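Long-range contacts in signal peptidase I (Enterococcus faecalis, PDB 4ME8), which probably acts as a serine endopeptidase that cleaves hydrophobic N-terminal signal or leader sequences from secreted proteins: residues 87-92 and 115-120; 36-41 and 124-129; 50-55 and 108-113; 31-36 and 132-137. All coordinates share one frame; numbering follows the deposited sequence. Where two conformers were deposited one is given.

Interaction 1: residues 87-92 and 115-120; sequences NYTQDF and DNRPRS. With EDO (1,2-ethanediol), chain B.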
loop_
_atom_site.group_PDB
_atom_site.type_symbol
_atom_site.label_atom_id
_atom_site.label_comp_id
_atom_site.label_asym_id
_atom_site.label_seq_id
_atom_site.Cartn_x
_atom_site.Cartn_y
_atom_site.Cartn_z
ATOM N N ASN A 87 0.866 3.652 -16.786
ATOM C CA ASN A 87 0.236 3.741 -15.464
ATOM C C ASN A 87 1.308 3.784 -14.372
ATOM O O ASN A 87 2.236 2.969 -14.367
ATOM C CB ASN A 87 -0.695 2.550 -15.198
ATOM C CG ASN A 87 -2.064 2.702 -15.847
ATOM O OD1 ASN A 87 -2.476 3.795 -16.248
ATOM N ND2 ASN A 87 -2.789 1.593 -15.931
ATOM N N TYR A 88 1.167 4.734 -13.453
ATOM C CA TYR A 88 2.115 4.933 -12.357
ATOM C C TYR A 88 2.195 3.699 -11.447
ATOM O O TYR A 88 3.277 3.304 -11.002
ATOM C CB TYR A 88 1.685 6.160 -11.549
ATOM C CG TYR A 88 2.725 6.697 -10.605
ATOM C CD1 TYR A 88 3.945 7.156 -11.078
ATOM C CD2 TYR A 88 2.480 6.772 -9.240
ATOM C CE1 TYR A 88 4.902 7.665 -10.219
ATOM C CE2 TYR A 88 3.427 7.283 -8.373
ATOM C CZ TYR A 88 4.638 7.727 -8.866
ATOM O OH TYR A 88 5.590 8.231 -8.012
ATOM N N THR A 89 1.033 3.113 -11.169
ATOM C CA THR A 89 0.924 1.872 -10.409
ATOM C C THR A 89 0.336 0.817 -11.340
ATOM O O THR A 89 -0.693 1.054 -11.972
ATOM C CB THR A 89 -0.010 2.033 -9.185
ATOM O OG1 THR A 89 0.409 3.149 -8.386
ATOM C CG2 THR A 89 -0.010 0.775 -8.329
ATOM N N GLN A 90 0.984 -0.344 -11.417
ATOM C CA GLN A 90 0.545 -1.411 -12.320
ATOM C C GLN A 90 -0.778 -2.006 -11.839
ATOM O O GLN A 90 -1.093 -1.966 -10.638
ATOM C CB GLN A 90 1.630 -2.506 -12.488
ATOM C CG GLN A 90 1.705 -3.598 -11.409
ATOM C CD GLN A 90 2.568 -3.215 -10.211
ATOM O OE1 GLN A 90 2.445 -2.112 -9.670
ATOM N NE2 GLN A 90 3.443 -4.130 -9.786
ATOM N N ASP A 91 -1.557 -2.534 -12.780
ATOM C CA ASP A 91 -2.765 -3.277 -12.438
ATOM C C ASP A 91 -2.416 -4.471 -11.528
ATOM O O ASP A 91 -1.474 -5.221 -11.791
ATOM C CB ASP A 91 -3.482 -3.783 -13.702
ATOM C CG ASP A 91 -4.035 -2.652 -14.580
ATOM O OD1 ASP A 91 -4.162 -1.502 -14.114
ATOM O OD2 ASP A 91 -4.352 -2.926 -15.755
ATOM N N PHE A 92 -3.166 -4.627 -10.446
ATOM C CA PHE A 92 -3.048 -5.809 -9.604
ATOM C C PHE A 92 -4.261 -5.950 -8.701
ATOM O O PHE A 92 -5.008 -4.997 -8.501
ATOM C CB PHE A 92 -1.764 -5.777 -8.754
ATOM C CG PHE A 92 -1.744 -4.697 -7.690
ATOM C CD1 PHE A 92 -1.245 -3.435 -7.972
ATOM C CD2 PHE A 92 -2.192 -4.959 -6.397
ATOM C CE1 PHE A 92 -1.214 -2.447 -6.996
ATOM C CE2 PHE A 92 -2.173 -3.973 -5.422
ATOM C CZ PHE A 92 -1.679 -2.716 -5.722
ATOM N N ASP A 115 4.698 6.188 -1.958
ATOM C CA ASP A 115 4.240 7.213 -2.906
ATOM C C ASP A 115 5.096 7.267 -4.178
ATOM O O ASP A 115 4.554 7.510 -5.260
ATOM C CB ASP A 115 4.190 8.593 -2.254
ATOM C CG ASP A 115 3.128 8.702 -1.150
ATOM O OD1 ASP A 115 2.332 7.752 -0.912
ATOM O OD2 ASP A 115 3.089 9.774 -0.511
ATOM N N ASN A 116 6.415 7.077 -4.047
ATOM C CA ASN A 116 7.290 6.966 -5.224
ATOM C C ASN A 116 7.158 5.548 -5.801
ATOM O O ASN A 116 8.088 4.735 -5.761
ATOM C CB ASN A 116 8.749 7.327 -4.890
ATOM C CG ASN A 116 9.547 7.757 -6.117
ATOM O OD1 ASN A 116 8.983 8.105 -7.153
ATOM N ND2 ASN A 116 10.867 7.739 -5.998
ATOM N N ARG A 117 5.974 5.282 -6.352
ATOM C CA ARG A 117 5.512 3.924 -6.702
ATOM C C ARG A 117 6.470 3.047 -7.522
ATOM O O ARG A 117 6.648 1.865 -7.195
ATOM C CB ARG A 117 4.131 3.985 -7.388
ATOM C CG ARG A 117 2.992 4.470 -6.501
ATOM C CD ARG A 117 2.514 3.387 -5.544
ATOM N NE ARG A 117 1.707 3.929 -4.447
ATOM C CZ ARG A 117 0.385 4.066 -4.454
ATOM N NH1 ARG A 117 -0.330 3.703 -5.511
ATOM N NH2 ARG A 117 -0.231 4.594 -3.391
ATOM N N PRO A 118 7.078 3.603 -8.589
ATOM C CA PRO A 118 8.001 2.756 -9.353
ATOM C C PRO A 118 9.360 2.488 -8.690
ATOM O O PRO A 118 10.155 1.707 -9.229
ATOM C CB PRO A 118 8.185 3.519 -10.671
ATOM C CG PRO A 118 7.728 4.913 -10.410
ATOM C CD PRO A 118 6.731 4.848 -9.298
ATOM N N ARG A 119 9.634 3.144 -7.561
ATOM C CA ARG A 119 10.902 2.990 -6.848
ATOM C C ARG A 119 10.682 2.469 -5.424
ATOM O O ARG A 119 11.580 2.503 -4.592
ATOM C CB ARG A 119 11.652 4.329 -6.837
ATOM C CG ARG A 119 12.527 4.559 -8.061
ATOM C CD ARG A 119 12.675 6.035 -8.414
ATOM N NE ARG A 119 11.633 6.491 -9.345
ATOM C CZ ARG A 119 11.673 6.353 -10.677
ATOM N NH1 ARG A 119 12.710 5.765 -11.285
ATOM N NH2 ARG A 119 10.659 6.812 -11.416
ATOM N N SER A 120 9.485 1.959 -5.165
ATOM C CA SER A 120 9.082 1.544 -3.824
ATOM C C SER A 120 9.064 0.023 -3.638
ATOM O O SER A 120 8.351 -0.709 -4.345
ATOM C CB SER A 120 7.694 2.099 -3.492
ATOM O OG SER A 120 7.242 1.582 -2.251
HETATM C C1 EDO B . 6.554 7.640 2.955
HETATM O O1 EDO B . 7.719 8.284 2.416
HETATM C C2 EDO B . 5.467 7.531 1.890
HETATM O O2 EDO B . 5.765 6.468 0.982
#
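The carbonyl oxygen of Asp115 is gripped twice. Tyr88 OH donates to Asp115 O over 3.0 Å, approaching on a lone pair in the carbonyl plane, while the backbone N of Arg117 closes a weak bond to the same oxygen in an inverse gamma turn centred on Asn116. With the carbonyl at the edge of its ring, Tyr88 has one face for Pro118, whose CD sits 3.9 Å from the ring centroid as a CH-pi contact. The aliphatic start of Arg117 adds an oblique touch, Arg117 CG reaching Tyr88 CE2 at 3.4 Å. The phenol can span the gap because its CG stands anti to the backbone N (chi1 -166°), which carries the hydroxyl across to 115-120. Asp115-Asn116-Arg117 forms the Asp-Asn-Arg part of a motif familiar in type I signal peptidases; further along, Ser120 OG bonds to Lys46 NZ, the predicted active-site lysine, and to Asp122. Arg117 folds back at chi2 (-77°), bringing NH1 to Thr89 OG1 at 3.0 Å, with the hydroxyl oxygen near the guanidinium plane. Tyr58 OH also bonds to NH1 and Glu72 forms a salt bridge with NH2, so several partners fix the rotation of this buried guanidinium. Asp115 N donates to an oxygen of an ethanediol that probably comes from the crystallisation liquor, and the Asp115 carboxylate pairs with Arg47.

Interaction 2: residues 36-41 and 124-129; sequences PSPRNG and RYFGFV. With EDO (1,2-ethanediol), chain C.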
loop_
_atom_site.group_PDB
_atom_site.type_symbol
_atom_site.label_atom_id
_atom_site.label_comp_id
_atom_site.label_asym_id
_atom_site.label_seq_id
_atom_site.Cartn_x
_atom_site.Cartn_y
_atom_site.Cartn_z
ATOM N N PRO A 36 9.585 -2.209 10.661
ATOM C CA PRO A 36 10.708 -2.920 10.064
ATOM C C PRO A 36 10.272 -3.616 8.780
ATOM O O PRO A 36 9.227 -4.276 8.764
ATOM C CB PRO A 36 11.098 -3.950 11.136
ATOM C CG PRO A 36 10.341 -3.585 12.365
ATOM C CD PRO A 36 9.121 -2.872 11.890
ATOM N N SER A 37 11.054 -3.457 7.713
ATOM C CA SER A 37 10.725 -4.076 6.424
ATOM C C SER A 37 10.613 -5.593 6.561
ATOM O O SER A 37 11.476 -6.213 7.159
ATOM C CB SER A 37 11.767 -3.750 5.353
ATOM O OG SER A 37 11.531 -4.535 4.182
ATOM N N PRO A 38 9.536 -6.185 6.014
ATOM C CA PRO A 38 9.384 -7.643 5.986
ATOM C C PRO A 38 10.497 -8.348 5.230
ATOM O O PRO A 38 10.742 -9.532 5.465
ATOM C CB PRO A 38 8.052 -7.846 5.265
ATOM C CG PRO A 38 7.285 -6.606 5.532
ATOM C CD PRO A 38 8.297 -5.499 5.597
ATOM N N ARG A 39 11.158 -7.625 4.328
ATOM C CA ARG A 39 12.293 -8.168 3.596
ATOM C C ARG A 39 13.522 -8.334 4.481
ATOM O O ARG A 39 13.991 -9.448 4.679
ATOM C CB ARG A 39 12.636 -7.298 2.379
ATOM C CG ARG A 39 13.355 -8.092 1.299
ATOM C CD ARG A 39 13.565 -7.296 0.025
ATOM N NE ARG A 39 12.326 -7.007 -0.705
ATOM C CZ ARG A 39 11.662 -7.883 -1.461
ATOM N NH1 ARG A 39 12.064 -9.141 -1.574
ATOM N NH2 ARG A 39 10.561 -7.500 -2.096
ATOM N N ASN A 40 14.029 -7.231 5.021
ATOM C CA ASN A 40 15.335 -7.237 5.692
ATOM C C ASN A 40 15.364 -6.638 7.105
ATOM O O ASN A 40 16.441 -6.501 7.696
ATOM C CB ASN A 40 16.351 -6.512 4.808
ATOM C CG ASN A 40 15.964 -5.066 4.534
ATOM O OD1 ASN A 40 14.829 -4.648 4.774
ATOM N ND2 ASN A 40 16.913 -4.294 4.024
ATOM N N GLY A 41 14.203 -6.285 7.647
ATOM C CA GLY A 41 14.121 -5.683 8.984
ATOM C C GLY A 41 14.559 -4.221 9.101
ATOM O O GLY A 41 14.639 -3.691 10.212
ATOM N N ARG A 124 3.372 -4.757 -2.627
ATOM C CA ARG A 124 3.404 -5.394 -3.946
ATOM C C ARG A 124 4.530 -6.405 -4.096
ATOM O O ARG A 124 4.425 -7.304 -4.921
ATOM C CB ARG A 124 3.547 -4.357 -5.059
ATOM C CG ARG A 124 2.286 -3.567 -5.335
ATOM C CD ARG A 124 2.559 -2.415 -6.285
ATOM N NE ARG A 124 3.515 -1.461 -5.723
ATOM C CZ ARG A 124 4.067 -0.459 -6.407
ATOM N NH1 ARG A 124 3.763 -0.264 -7.689
ATOM N NH2 ARG A 124 4.932 0.352 -5.806
ATOM N N TYR A 125 5.611 -6.236 -3.329
ATOM C CA TYR A 125 6.831 -7.030 -3.517
ATOM C C TYR A 125 7.339 -7.748 -2.258
ATOM O O TYR A 125 7.910 -8.834 -2.381
ATOM C CB TYR A 125 7.933 -6.145 -4.113
ATOM C CG TYR A 125 7.474 -5.391 -5.346
ATOM C CD1 TYR A 125 7.101 -6.072 -6.500
ATOM C CD2 TYR A 125 7.393 -4.001 -5.352
ATOM C CE1 TYR A 125 6.672 -5.393 -7.630
ATOM C CE2 TYR A 125 6.966 -3.311 -6.476
ATOM C CZ TYR A 125 6.606 -4.012 -7.609
ATOM O OH TYR A 125 6.185 -3.330 -8.720
ATOM N N PHE A 126 7.167 -7.155 -1.071
ATOM C CA PHE A 126 7.483 -7.866 0.188
ATOM C C PHE A 126 6.267 -8.414 0.966
ATOM O O PHE A 126 6.426 -8.972 2.058
ATOM C CB PHE A 126 8.448 -7.070 1.102
ATOM C CG PHE A 126 7.924 -5.745 1.628
ATOM C CD1 PHE A 126 6.613 -5.584 2.063
ATOM C CD2 PHE A 126 8.794 -4.674 1.766
ATOM C CE1 PHE A 126 6.170 -4.377 2.565
ATOM C CE2 PHE A 126 8.362 -3.459 2.277
ATOM C CZ PHE A 126 7.047 -3.310 2.682
ATOM N N GLY A 127 5.066 -8.272 0.409
ATOM C CA GLY A 127 3.880 -8.883 1.003
ATOM C C GLY A 127 3.328 -8.068 2.154
ATOM O O GLY A 127 3.696 -6.914 2.330
ATOM N N PHE A 128 2.454 -8.674 2.949
ATOM C CA PHE A 128 1.752 -7.954 4.013
ATOM C C PHE A 128 2.668 -7.603 5.187
ATOM O O PHE A 128 3.652 -8.297 5.450
ATOM C CB PHE A 128 0.546 -8.760 4.521
ATOM C CG PHE A 128 -0.485 -9.057 3.461
ATOM C CD1 PHE A 128 -1.278 -8.040 2.929
ATOM C CD2 PHE A 128 -0.672 -10.364 2.994
ATOM C CE1 PHE A 128 -2.231 -8.318 1.957
ATOM C CE2 PHE A 128 -1.620 -10.641 2.018
ATOM C CZ PHE A 128 -2.398 -9.614 1.500
ATOM N N VAL A 129 2.319 -6.523 5.893
ATOM C CA VAL A 129 3.069 -6.067 7.063
ATOM C C VAL A 129 2.314 -6.412 8.348
ATOM O O VAL A 129 1.119 -6.147 8.452
ATOM C CB VAL A 129 3.292 -4.535 7.000
ATOM C CG1 VAL A 129 3.988 -4.028 8.264
ATOM C CG2 VAL A 129 4.074 -4.173 5.741
HETATM C C1 EDO C . 4.188 -9.168 -8.642
HETATM O O1 EDO C . 4.359 -7.937 -9.371
HETATM C C2 EDO C . 5.296 -9.348 -7.602
HETATM O O2 EDO C . 4.755 -9.705 -6.315
#
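Pro38 sets its CD over the centre of one face of the Phe126 ring, 3.7 Å from the centroid and almost exactly on the ring normal, a CH-pi contact. Pro38 CG, above the CD1 side of the ring, also touches Val129 CG2 at 4.0 Å, and Ser37 OG comes obliquely to the ring at Phe126 CD2 (3.7 Å). Phe126 offers this face because its CG is held in the crowded position between the backbone N and the carbonyl carbon (chi1 64°), turning the ring toward the 36-41 loop. That loop links strands 32-36 and 43-50 and is braced from within by an ST turn, Arg39 N donating to Ser37 OG over 3.1 Å. The short, weakly bonded helix gives way at Gly127, the first residue with non-helical, positive phi, before the chain enters strand 129-130. Arg39, bent at chi3, brings NH2 to Tyr125 O in a weak, bent bond of 3.0 Å, while Phe126 CB lies over one guanidinium face. The firmer hold on this arginine is a salt bridge from NE to Asp121. The Phe126 side chain packs on Phe35 and lies about 5 Å from that of Lys46, the predicted active-site lysine.

Interaction 3: residues 50-55 and 108-113; sequences GLPGET and GMYFVL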
loop_
_atom_site.group_PDB
_atom_site.type_symbol
_atom_site.label_atom_id
_atom_site.label_comp_id
_atom_site.label_asym_id
_atom_site.label_seq_id
_atom_site.Cartn_x
_atom_site.Cartn_y
_atom_site.Cartn_z
ATOM N N GLY A 50 -4.304 -0.830 2.575
ATOM C CA GLY A 50 -5.284 -1.863 2.878
ATOM C C GLY A 50 -5.254 -2.314 4.323
ATOM O O GLY A 50 -4.185 -2.537 4.891
ATOM N N LEU A 51 -6.449 -2.478 4.886
ATOM C CA LEU A 51 -6.669 -2.847 6.287
ATOM C C LEU A 51 -7.309 -4.239 6.317
ATOM O O LEU A 51 -7.851 -4.670 5.302
ATOM C CB LEU A 51 -7.625 -1.831 6.924
ATOM C CG LEU A 51 -7.126 -0.376 7.055
ATOM C CD1 LEU A 51 -8.261 0.622 6.889
ATOM C CD2 LEU A 51 -6.473 -0.159 8.405
ATOM N N PRO A 52 -7.261 -4.939 7.473
ATOM C CA PRO A 52 -7.797 -6.306 7.607
ATOM C C PRO A 52 -9.202 -6.513 7.020
ATOM O O PRO A 52 -10.127 -5.739 7.299
ATOM C CB PRO A 52 -7.844 -6.520 9.121
ATOM C CG PRO A 52 -6.774 -5.632 9.672
ATOM C CD PRO A 52 -6.646 -4.463 8.731
ATOM N N GLY A 53 -9.351 -7.556 6.213
ATOM C CA GLY A 53 -10.658 -7.926 5.674
ATOM C C GLY A 53 -10.932 -7.390 4.283
ATOM O O GLY A 53 -11.781 -7.930 3.571
ATOM N N GLU A 54 -10.188 -6.363 3.886
ATOM C CA GLU A 54 -10.438 -5.656 2.635
ATOM C C GLU A 54 -9.763 -6.287 1.410
ATOM O O GLU A 54 -8.665 -6.841 1.496
ATOM C CB GLU A 54 -9.992 -4.202 2.770
ATOM C CG GLU A 54 -10.833 -3.404 3.771
ATOM C CD GLU A 54 -10.229 -2.053 4.131
ATOM O OE1 GLU A 54 -9.084 -1.775 3.708
ATOM O OE2 GLU A 54 -10.892 -1.263 4.847
ATOM N N THR A 55 -10.438 -6.192 0.266
ATOM C CA THR A 55 -9.797 -6.452 -1.021
ATOM C C THR A 55 -9.117 -5.159 -1.500
ATOM O O THR A 55 -9.614 -4.052 -1.239
ATOM C CB THR A 55 -10.802 -6.935 -2.091
ATOM O OG1 THR A 55 -11.688 -5.866 -2.438
ATOM C CG2 THR A 55 -11.611 -8.140 -1.595
ATOM N N GLY A 108 -4.946 -8.855 11.459
ATOM C CA GLY A 108 -3.711 -8.408 12.112
ATOM C C GLY A 108 -2.602 -8.014 11.156
ATOM O O GLY A 108 -1.427 -8.080 11.506
HETATM N N MSE A 109 -2.970 -7.594 9.950
HETATM C CA MSE A 109 -1.989 -7.216 8.938
HETATM C C MSE A 109 -2.441 -6.060 8.098
HETATM O O MSE A 109 -3.632 -5.777 8.014
HETATM C CB MSE A 109 -1.726 -8.428 8.059
HETATM C CG MSE A 109 -1.035 -9.483 8.920
HETATM SE SE MSE A 109 0.077 -10.612 7.796
HETATM C CE MSE A 109 1.727 -9.560 7.738
ATOM N N TYR A 110 -1.466 -5.400 7.469
ATOM C CA TYR A 110 -1.679 -4.251 6.597
ATOM C C TYR A 110 -1.077 -4.485 5.210
ATOM O O TYR A 110 -0.091 -5.210 5.057
ATOM C CB TYR A 110 -0.989 -3.008 7.183
ATOM C CG TYR A 110 -1.553 -2.434 8.481
ATOM C CD1 TYR A 110 -2.924 -2.368 8.713
ATOM C CD2 TYR A 110 -0.706 -1.891 9.443
ATOM C CE1 TYR A 110 -3.429 -1.804 9.877
ATOM C CE2 TYR A 110 -1.200 -1.322 10.605
ATOM C CZ TYR A 110 -2.563 -1.286 10.823
ATOM O OH TYR A 110 -3.067 -0.726 11.975
ATOM N N PHE A 111 -1.680 -3.839 4.213
ATOM C CA PHE A 111 -1.126 -3.709 2.875
ATOM C C PHE A 111 -0.681 -2.267 2.742
ATOM O O PHE A 111 -1.472 -1.345 2.978
ATOM C CB PHE A 111 -2.189 -4.020 1.816
ATOM C CG PHE A 111 -1.649 -4.065 0.418
ATOM C CD1 PHE A 111 -1.069 -5.220 -0.074
ATOM C CD2 PHE A 111 -1.703 -2.944 -0.397
ATOM C CE1 PHE A 111 -0.557 -5.260 -1.364
ATOM C CE2 PHE A 111 -1.186 -2.971 -1.677
ATOM C CZ PHE A 111 -0.614 -4.130 -2.168
ATOM N N VAL A 112 0.589 -2.062 2.406
ATOM C CA VAL A 112 1.151 -0.705 2.325
ATOM C C VAL A 112 1.784 -0.447 0.955
ATOM O O VAL A 112 2.180 -1.379 0.273
ATOM C CB VAL A 112 2.178 -0.441 3.445
ATOM C CG1 VAL A 112 1.559 -0.703 4.821
ATOM C CG2 VAL A 112 3.449 -1.267 3.249
ATOM N N LEU A 113 1.829 0.815 0.544
ATOM C CA LEU A 113 2.460 1.211 -0.712
ATOM C C LEU A 113 3.242 2.501 -0.491
ATOM O O LEU A 113 2.847 3.324 0.328
ATOM C CB LEU A 113 1.411 1.451 -1.792
ATOM C CG LEU A 113 0.519 0.306 -2.271
ATOM C CD1 LEU A 113 -0.497 0.850 -3.255
ATOM C CD2 LEU A 113 1.308 -0.817 -2.925
#
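The Tyr110 ring is met on the slant by Leu51, whose CD2 lies 3.8 Å from Tyr110 CE1, and more loosely by Pro52, whose CD approaches Tyr110 CD1 at 4.3 Å; Gly50 O also comes obliquely to this ring. The neighbouring flat group, the Phe111 ring, has Gly50 N near its plane at the edge. Tyr110 turns its CG anti to the carbonyl carbon (chi1 -68°), which brings the ring across the leucine at a slant, whereas Phe111 leads its own ring away from the 50-55 loop. At Phe111 the backbones are joined by a reciprocal, nearly straight pair of hydrogen bonds: Gly50 N to Phe111 O and Phe111 N to Gly50 O, both 2.9 Å. This antiparallel hydrogen-bonded pair ties the last residue of strand 43-50, which carries the predicted active-site Lys46, to strand 109-113 in the middle of a five-stranded antiparallel sheet. Gly50 brings no side chain to the face that carries Phe111 CB, and this lack of bulk permits the close approach of the two CA atoms, 4.5 Å apart. Gly50 O is further approached by Tyr110 CA in a CA-H...O contact. The chain then leaves the sheet through a type II turn from Leu51 to Glu54, with Gly53 at its positive-phi position. Leu51 N donates to Glu54 OE1 (3.0 Å), which it meets from above the carboxylate plane, while Arg29 holds the other oxygen in a salt bridge. Beside the turn, Pro52 CD rests 3.4 Å from the carbonyl oxygen of the selenomethionine Met109.

Interaction 4: residues 31-36 and 132-137; sequences DIIAFP and ASVEGV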
loop_
_atom_site.group_PDB
_atom_site.type_symbol
_atom_site.label_atom_id
_atom_site.label_comp_id
_atom_site.label_asym_id
_atom_site.label_seq_id
_atom_site.Cartn_x
_atom_site.Cartn_y
_atom_site.Cartn_z
ATOM N N ASP A 31 -2.753 6.957 6.264
ATOM C CA ASP A 31 -1.720 7.276 7.238
ATOM C C ASP A 31 -0.376 6.723 6.764
ATOM O O ASP A 31 -0.305 5.669 6.105
ATOM C CB ASP A 31 -2.042 6.686 8.621
ATOM C CG ASP A 31 -3.132 7.462 9.368
ATOM O OD1 ASP A 31 -3.571 8.532 8.886
ATOM O OD2 ASP A 31 -3.538 7.001 10.467
ATOM N N ILE A 32 0.681 7.455 7.099
ATOM C CA ILE A 32 2.043 6.996 6.864
ATOM C C ILE A 32 2.510 6.301 8.133
ATOM O O ILE A 32 2.347 6.829 9.232
ATOM C CB ILE A 32 2.974 8.161 6.466
ATOM C CG1 ILE A 32 2.670 8.554 5.024
ATOM C CG2 ILE A 32 4.444 7.766 6.577
ATOM C CD1 ILE A 32 3.169 9.924 4.654
ATOM N N ILE A 33 3.067 5.103 7.970
ATOM C CA ILE A 33 3.463 4.293 9.111
ATOM C C ILE A 33 4.888 3.779 8.993
ATOM O O ILE A 33 5.339 3.407 7.906
ATOM C CB ILE A 33 2.493 3.112 9.329
ATOM C CG1 ILE A 33 2.294 2.295 8.048
ATOM C CG2 ILE A 33 1.140 3.626 9.806
ATOM C CD1 ILE A 33 1.523 1.017 8.288
ATOM N N ALA A 34 5.590 3.754 10.122
ATOM C CA ALA A 34 6.950 3.243 10.174
ATOM C C ALA A 34 6.973 1.850 10.803
ATOM O O ALA A 34 6.271 1.595 11.785
ATOM C CB ALA A 34 7.836 4.191 10.952
ATOM N N PHE A 35 7.791 0.968 10.228
ATOM C CA PHE A 35 7.852 -0.451 10.605
ATOM C C PHE A 35 9.117 -1.109 10.038
ATOM O O PHE A 35 9.655 -0.639 9.036
ATOM C CB PHE A 35 6.632 -1.188 10.060
ATOM C CG PHE A 35 6.452 -1.036 8.574
ATOM C CD1 PHE A 35 5.715 0.015 8.059
ATOM C CD2 PHE A 35 7.032 -1.938 7.692
ATOM C CE1 PHE A 35 5.561 0.166 6.700
ATOM C CE2 PHE A 35 6.880 -1.790 6.331
ATOM C CZ PHE A 35 6.144 -0.739 5.833
ATOM N N PRO A 36 9.585 -2.209 10.661
ATOM C CA PRO A 36 10.708 -2.920 10.064
ATOM C C PRO A 36 10.272 -3.616 8.780
ATOM O O PRO A 36 9.227 -4.276 8.764
ATOM C CB PRO A 36 11.098 -3.950 11.136
ATOM C CG PRO A 36 10.341 -3.585 12.365
ATOM C CD PRO A 36 9.121 -2.872 11.890
ATOM N N ALA A 132 1.448 -5.553 14.493
ATOM C CA ALA A 132 2.235 -5.528 15.724
ATOM C C ALA A 132 3.655 -4.962 15.555
ATOM O O ALA A 132 4.245 -4.481 16.524
ATOM C CB ALA A 132 2.302 -6.920 16.317
ATOM N N SER A 133 4.205 -5.018 14.343
ATOM C CA SER A 133 5.556 -4.498 14.083
ATOM C C SER A 133 5.589 -2.985 13.739
ATOM O O SER A 133 6.667 -2.397 13.606
ATOM C CB SER A 133 6.244 -5.324 12.978
ATOM O OG SER A 133 5.600 -5.168 11.720
ATOM N N VAL A 134 4.423 -2.354 13.615
ATOM C CA VAL A 134 4.356 -0.925 13.311
ATOM C C VAL A 134 4.734 -0.111 14.548
ATOM O O VAL A 134 4.086 -0.229 15.586
ATOM C CB VAL A 134 2.953 -0.530 12.804
ATOM C CG1 VAL A 134 2.840 0.977 12.600
ATOM C CG2 VAL A 134 2.643 -1.270 11.511
ATOM N N GLU A 135 5.780 0.710 14.434
ATOM C CA GLU A 135 6.281 1.503 15.577
ATOM C C GLU A 135 5.680 2.911 15.674
ATOM O O GLU A 135 5.813 3.570 16.703
ATOM C CB GLU A 135 7.823 1.570 15.631
ATOM C CG GLU A 135 8.582 1.102 14.392
ATOM C CD GLU A 135 10.074 0.912 14.640
ATOM O OE1 GLU A 135 10.636 1.599 15.533
ATOM O OE2 GLU A 135 10.681 0.065 13.935
ATOM N N GLY A 136 5.012 3.373 14.622
ATOM C CA GLY A 136 4.291 4.634 14.719
ATOM C C GLY A 136 3.550 5.073 13.476
ATOM O O GLY A 136 3.851 4.632 12.377
ATOM N N VAL A 137 2.559 5.936 13.682
ATOM C CA VAL A 137 1.981 6.754 12.625
ATOM C C VAL A 137 2.817 8.031 12.538
ATOM O O VAL A 137 3.144 8.635 13.572
ATOM C CB VAL A 137 0.513 7.119 12.938
ATOM C CG1 VAL A 137 -0.040 8.090 11.894
ATOM C CG2 VAL A 137 -0.335 5.853 13.028
#
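Val134 presses a methyl into the flank of Ile33, with Val134 CG1 3.9 Å from Ile33 CB and the two side chains crossing at about a right angle. Farther along the same face Ile33 CG2 meets Val137 CG2 at 4.2 Å, so the isoleucine sits between the two valines, one against its CB and the other against its CG2. Its CG1 stands between the backbone N and the carbonyl carbon (chi1 52°), sending CD1 past Val134 CG2 toward Tyr110 and Val112 of strand 109-113. Val137 turns its other methyl, CG1, toward Asp31, and lies 3.9 Å from OD2, an oxygen that accepts from Gln28 N. These side chains fit over a distorted antiparallel ladder at the outer side of the five-stranded sheet: Ala34 N donates to Gly136 O (3.0 Å), Glu135 N donates to Ala34 O (2.8 Å), and the extra residue makes a classic beta bulge in which Glu135 and Gly136 both face Ala34. The alanine methyl lies on the face opposite Ile33 and Val137, to which Gly136 contributes no side chain. Glu135 lays CG 3.5 Å from Ala34 O, and its extended chain crosses Pro36. Pro36 in turn slots against the 3-10 turn at Ala132-Ser133, CD meeting Ser133 O at a close 3.0 Å. Phe35 CB also touches Ser133 O, and the Phe35 ring leads away to pack on Lys46 and Val112.

Interactions 2, 3 and 4 cluster on the five-stranded antiparallel sheet, their centres 12 to 13 Å apart, whereas interaction 1 lies to one side, 16 Å from interaction 2 and about 21 Å from interaction 4 between centres. Along the chain, 31-36 and 132-137 enclose 36-41 and 124-129, which in turn enclose the other two pairs; Pro36 is shared by interactions 2 and 4. Interactions 1 and 3 alternate and touch through Phe92 and Phe111. Hydrogen bonds from Arg124 NH2 to Arg117 O and NH1 to Gln90 OE1 join interactions 1 and 2; Tyr110 N to Val129 O links 2 and 3. Interactions 3 and 4 involve the strands flanking 43-50, which bears the predicted active-site Lys46, while Ser120 of interaction 1 hydrogen-bonds that lysine.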